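Local coordinates for protein amphinase-2 (Rana pipiens, PDB 2P7S) that hydrolyses RNA as a secreted endonuclease of the pancreatic ribonuclease family, prefers CpA to UpA, and is toxic to cultured human carcinoma cells, at residues R28-P33 against N45-S50; L76-N81 against V109-C114. One frame throughout, in Å; residues are numbered along the deposited sequence. Where two conformers were deposited one is given.

Contact 1 of 2, residues R28-P33 against N45-S50. With ACT (acetate ion), chain C.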
# COMPACT_ATOMS: atom_id res chain seq x y z
N ARG A 28 -15.61 -0.47 1.60
CA ARG A 28 -15.83 0.30 0.38
C ARG A 28 -14.70 0.11 -0.63
O ARG A 28 -14.93 -0.34 -1.76
CB ARG A 28 -15.94 1.79 0.71
CG ARG A 28 -16.01 2.69 -0.52
CD ARG A 28 -15.63 4.14 -0.20
NE ARG A 28 -16.56 4.78 0.74
CZ ARG A 28 -16.19 5.43 1.84
NH1 ARG A 28 -14.91 5.51 2.17
NH2 ARG A 28 -17.10 6.00 2.63
N THR A 29 -13.48 0.43 -0.22
CA THR A 29 -12.33 0.37 -1.10
C THR A 29 -11.85 -1.02 -1.52
O THR A 29 -11.44 -1.21 -2.66
CB THR A 29 -11.16 1.17 -0.48
OG1 THR A 29 -11.64 2.47 -0.11
CG2 THR A 29 -10.03 1.33 -1.49
N MET A 30 -11.90 -1.99 -0.61
CA MET A 30 -11.49 -3.35 -0.96
C MET A 30 -12.44 -3.90 -2.03
O MET A 30 -12.12 -4.87 -2.72
CB MET A 30 -11.51 -4.27 0.27
CG MET A 30 -10.38 -4.05 1.28
SD MET A 30 -8.71 -4.22 0.57
CE MET A 30 -8.56 -6.00 0.45
N ASN A 31 -13.61 -3.29 -2.15
CA ASN A 31 -14.60 -3.73 -3.13
C ASN A 31 -14.83 -2.68 -4.21
O ASN A 31 -15.81 -2.74 -4.95
CB ASN A 31 -15.92 -4.06 -2.43
CG ASN A 31 -15.79 -5.23 -1.48
OD1 ASN A 31 -15.46 -6.34 -1.89
ND2 ASN A 31 -16.03 -4.98 -0.19
N ASP A 32 -13.91 -1.73 -4.30
CA ASP A 32 -14.00 -0.66 -5.29
C ASP A 32 -13.11 -1.01 -6.48
O ASP A 32 -11.88 -0.99 -6.37
CB ASP A 32 -13.54 0.66 -4.66
CG ASP A 32 -13.81 1.85 -5.55
OD1 ASP A 32 -13.94 1.66 -6.78
OD2 ASP A 32 -13.89 2.98 -5.02
N PRO A 33 -13.71 -1.33 -7.63
CA PRO A 33 -12.90 -1.67 -8.81
C PRO A 33 -11.88 -0.60 -9.21
O PRO A 33 -10.92 -0.89 -9.91
CB PRO A 33 -13.96 -1.93 -9.89
CG PRO A 33 -15.13 -1.12 -9.45
CD PRO A 33 -15.15 -1.35 -7.95
N ASN A 45 -4.94 -6.42 2.37
CA ASN A 45 -4.22 -5.34 1.70
C ASN A 45 -3.92 -4.19 2.65
O ASN A 45 -4.71 -3.90 3.55
CB ASN A 45 -4.99 -4.78 0.51
CG ASN A 45 -4.13 -3.88 -0.38
OD1 ASN A 45 -3.14 -4.35 -0.96
ND2 ASN A 45 -4.47 -2.61 -0.46
N THR A 46 -2.78 -3.54 2.44
CA THR A 46 -2.39 -2.40 3.28
C THR A 46 -2.37 -1.12 2.45
O THR A 46 -1.85 -1.09 1.33
CB THR A 46 -0.99 -2.63 3.91
OG1 THR A 46 -1.06 -3.71 4.85
CG2 THR A 46 -0.52 -1.38 4.64
N PHE A 47 -2.99 -0.07 3.00
CA PHE A 47 -3.07 1.23 2.34
C PHE A 47 -2.19 2.26 3.03
O PHE A 47 -2.15 2.33 4.25
CB PHE A 47 -4.52 1.71 2.32
CG PHE A 47 -5.43 0.84 1.51
CD1 PHE A 47 -6.06 -0.26 2.07
CD2 PHE A 47 -5.63 1.11 0.15
CE1 PHE A 47 -6.88 -1.08 1.30
CE2 PHE A 47 -6.44 0.29 -0.63
CZ PHE A 47 -7.07 -0.81 -0.06
N ILE A 48 -1.51 3.07 2.23
CA ILE A 48 -0.60 4.09 2.75
C ILE A 48 -1.26 5.47 2.63
O ILE A 48 -1.55 5.93 1.52
CB ILE A 48 0.73 4.09 1.95
CG1 ILE A 48 1.27 2.67 1.83
CG2 ILE A 48 1.75 4.98 2.64
CD1 ILE A 48 2.27 2.50 0.69
N HIS A 49 -1.49 6.12 3.76
CA HIS A 49 -2.11 7.44 3.78
C HIS A 49 -1.03 8.49 3.58
O HIS A 49 -0.46 9.01 4.54
CB HIS A 49 -2.81 7.65 5.13
CG HIS A 49 -3.94 6.71 5.37
ND1 HIS A 49 -5.23 6.97 4.96
CD2 HIS A 49 -3.97 5.47 5.93
CE1 HIS A 49 -6.00 5.93 5.25
NE2 HIS A 49 -5.26 5.01 5.84
N SER A 50 -0.75 8.79 2.32
CA SER A 50 0.28 9.76 1.99
C SER A 50 0.24 10.18 0.53
O SER A 50 -0.40 9.53 -0.30
CB SER A 50 1.66 9.17 2.30
OG SER A 50 2.71 9.92 1.70
C ACT C . 1.02 -6.26 6.41
O ACT C . 2.22 -6.42 6.74
OXT ACT C . 0.55 -5.77 5.28
CH3 ACT C . -0.02 -6.69 7.42
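Side chains fill the gap between residues 28-33 and strand 45-49, where the CA atoms of Met30 and Asn45 are 8.0 Å apart. The contact joins the helix and the second strand of a beta-alpha-beta unit in the pancreatic ribonuclease fold, made of strand 16-17, helix 26-29 and strand 45-49. A type I turn from Thr29 to Asp32 is closed by the bond from Asp32 N to Thr29 O. No hydrogen bond crosses between the two segments, and the touching residues are buried.

Met30 and Phe47 carry much of the contact. The Met30 chain is bent at chi2 (-58°) and again at chi3, and this folds the thioether against the strand. SD lies at the edge of the Phe47 ring, close to the ring plane, 3.7 Å from CE1. This is a Met-aromatic contact, 4.9 Å from SD to the Phe47 ring centroid. SD and CE both rest on CB of Asn45, and the CE to CB distance is 3.8 Å. With an alanine here SD and CE are gone, and the edge of Phe47 and CB of Asn45 would probably lose their packing partner.

Thr29 points toward the strand. Its CG2 meets Phe47 CE2 at 3.8 Å, with CZ close by.

One face of the Phe47 ring carries the Asn45 amide, with ND2 3.2 Å above the ring plane toward its rim. ND2 is also hydrogen-bonded to Lys14 O. Asn45 and Thr46 are probably part of the substrate-binding site, as in related ribonucleases. The CB of Thr46 points away from residues 28-33, and its OG1 donates to OXT of a bound acetate at 2.6 Å.

Contact 2 of 2, residues L76-N81 against V109-C114. With ACT (acetate ion), chain C.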
# COMPACT_ATOMS: atom_id res chain seq x y z
N LEU A 76 -0.65 3.75 8.22
CA LEU A 76 -1.11 2.59 7.46
C LEU A 76 -2.41 1.94 7.90
O LEU A 76 -2.59 1.65 9.08
CB LEU A 76 -0.03 1.52 7.50
CG LEU A 76 1.39 1.92 7.12
CD1 LEU A 76 2.35 0.86 7.63
CD2 LEU A 76 1.50 2.09 5.62
N THR A 77 -3.30 1.69 6.94
CA THR A 77 -4.55 1.01 7.22
C THR A 77 -4.48 -0.36 6.58
O THR A 77 -4.24 -0.49 5.38
CB THR A 77 -5.76 1.76 6.64
OG1 THR A 77 -5.96 2.97 7.37
CG2 THR A 77 -7.02 0.90 6.73
N THR A 78 -4.68 -1.40 7.38
CA THR A 78 -4.65 -2.75 6.85
C THR A 78 -6.06 -3.33 6.90
O THR A 78 -6.71 -3.28 7.94
CB THR A 78 -3.67 -3.63 7.67
OG1 THR A 78 -2.33 -3.16 7.47
CG2 THR A 78 -3.76 -5.08 7.23
N CYS A 79 -6.53 -3.82 5.76
CA CYS A 79 -7.86 -4.44 5.67
C CYS A 79 -7.63 -5.95 5.63
O CYS A 79 -6.89 -6.44 4.78
CB CYS A 79 -8.54 -4.02 4.37
SG CYS A 79 -8.76 -2.22 4.20
N LYS A 80 -8.29 -6.69 6.52
CA LYS A 80 -8.09 -8.13 6.55
C LYS A 80 -9.27 -8.92 7.12
O LYS A 80 -10.29 -8.34 7.52
CB LYS A 80 -6.84 -8.45 7.38
CG LYS A 80 -7.00 -8.08 8.86
CD LYS A 80 -5.75 -8.44 9.63
CE LYS A 80 -5.94 -8.23 11.12
NZ LYS A 80 -4.73 -8.66 11.88
N ASN A 81 -9.10 -10.24 7.15
CA ASN A 81 -10.09 -11.16 7.68
C ASN A 81 -11.51 -10.93 7.17
O ASN A 81 -12.46 -10.81 7.96
CB ASN A 81 -10.08 -11.09 9.21
CG ASN A 81 -8.70 -11.35 9.78
OD1 ASN A 81 -7.80 -11.80 9.07
ND2 ASN A 81 -8.52 -11.07 11.07
N VAL A 109 5.57 -5.43 0.32
CA VAL A 109 5.98 -6.67 0.97
C VAL A 109 5.37 -6.84 2.37
O VAL A 109 4.69 -7.83 2.65
CB VAL A 109 7.53 -6.75 1.09
CG1 VAL A 109 7.95 -8.06 1.76
CG2 VAL A 109 8.16 -6.62 -0.29
N LYS A 110 5.61 -5.87 3.24
CA LYS A 110 5.07 -5.93 4.59
C LYS A 110 5.19 -4.60 5.31
O LYS A 110 5.89 -3.70 4.86
CB LYS A 110 5.82 -6.99 5.41
CG LYS A 110 7.30 -6.66 5.60
CD LYS A 110 8.02 -7.70 6.45
CE LYS A 110 7.64 -7.60 7.92
NZ LYS A 110 8.47 -8.50 8.78
N THR A 111 4.48 -4.49 6.43
CA THR A 111 4.52 -3.30 7.26
C THR A 111 5.76 -3.47 8.14
O THR A 111 6.09 -4.58 8.55
CB THR A 111 3.25 -3.18 8.14
OG1 THR A 111 2.11 -2.94 7.30
CG2 THR A 111 3.39 -2.06 9.13
N GLY A 112 6.46 -2.37 8.41
CA GLY A 112 7.67 -2.43 9.22
C GLY A 112 8.90 -2.62 8.34
O GLY A 112 8.79 -2.70 7.11
N LYS A 113 10.07 -2.68 8.97
CA LYS A 113 11.33 -2.87 8.26
C LYS A 113 11.35 -4.24 7.58
O LYS A 113 10.73 -5.18 8.07
CB LYS A 113 12.50 -2.80 9.24
CG LYS A 113 12.67 -1.48 9.95
CD LYS A 113 13.22 -0.43 9.01
CE LYS A 113 13.53 0.86 9.73
NZ LYS A 113 14.03 1.88 8.79
N CYS A 114 12.06 -4.34 6.46
CA CYS A 114 12.14 -5.61 5.75
C CYS A 114 12.81 -6.66 6.64
O CYS A 114 13.55 -6.26 7.56
CB CYS A 114 12.96 -5.47 4.47
SG CYS A 114 12.26 -4.41 3.16
OXT CYS A 114 12.60 -7.86 6.38
C ACT C . 1.02 -6.26 6.41
O ACT C . 2.22 -6.42 6.74
OXT ACT C . 0.55 -5.77 5.28
CH3 ACT C . -0.02 -6.69 7.42
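Thr111 N donates to the acetate atom O at 3.0 Å, with an N-H...O angle of 156°. The other acetate oxygen, OXT, is held by Thr46 OG1 on strand 45-49, so the ion ties that strand to Thr111. The hydroxyl of Thr111 lies nearby, with OG1 3.5 Å from the same acetate O, but no hydrogen bond is assigned to that pair. From the 76-81 side, Thr78 makes no hydrogen bond to the ion; its CG2 is 4.1 Å from the acetate CH3. The Thr78 hydroxyl instead bonds to Thr46 OG1. It comes no nearer than 4.4 Å to Thr111 OG1, too far for a bond.

The direct touch between the segments is apolar. Leu76 and Thr111 reach toward each other tip to tip, and CD1 of Leu76 meets CG2 of Thr111 at 3.4 Å, closer than usual for two carbons. CG2 stands anti to the Thr111 backbone N, with OG1 beside that N (chi1 -68°). The methyl is thus presented to Leu76, while the hydroxyl lies by the acetate. Leu76 is buried, and it also packs on Thr46, Ile48 and Ile96.

Strands 74-83 and 104-111 are not paired with each other in the ribonuclease sheet. Both pair antiparallel with the long strand 86-101, and the contact bridges the two. A classic beta bulge, with Val109 and Lys110 both opposite Cys97, interrupts the pairing just before Thr111. The acetate probably comes from the crystallisation liquor. Its place beside Thr46 is consistent with a pocket for part of the substrate. Past Thr111 the chain leaves the strand, and the C-terminal Cys114 is tied by a disulfide to Cys97 of strand 86-101.

In the fold
Contact 1 closes before contact 2 opens along the chain, and their centres lie 12 Å apart. They share one sheet, in which strands 45-49 and 74-83 are antiparallel neighbours. The two strands are joined by backbone hydrogen bonds such as Phe47 N to Thr77 O, and by a side-chain hydrogen bond between His49 NE2 and Thr77 OG1. Met30 and Phe47 also pack on Cys79, which a disulfide ties to Cys26. Contact 1 thus fixes helix 26-29 to the strand pair, and contact 2 sets the end of strand 104-111, at Thr111, against it. The acetate touches both. Thr46 of contact 1 bonds to Thr78 of contact 2, with the likely catalytic His15 close to contact 1.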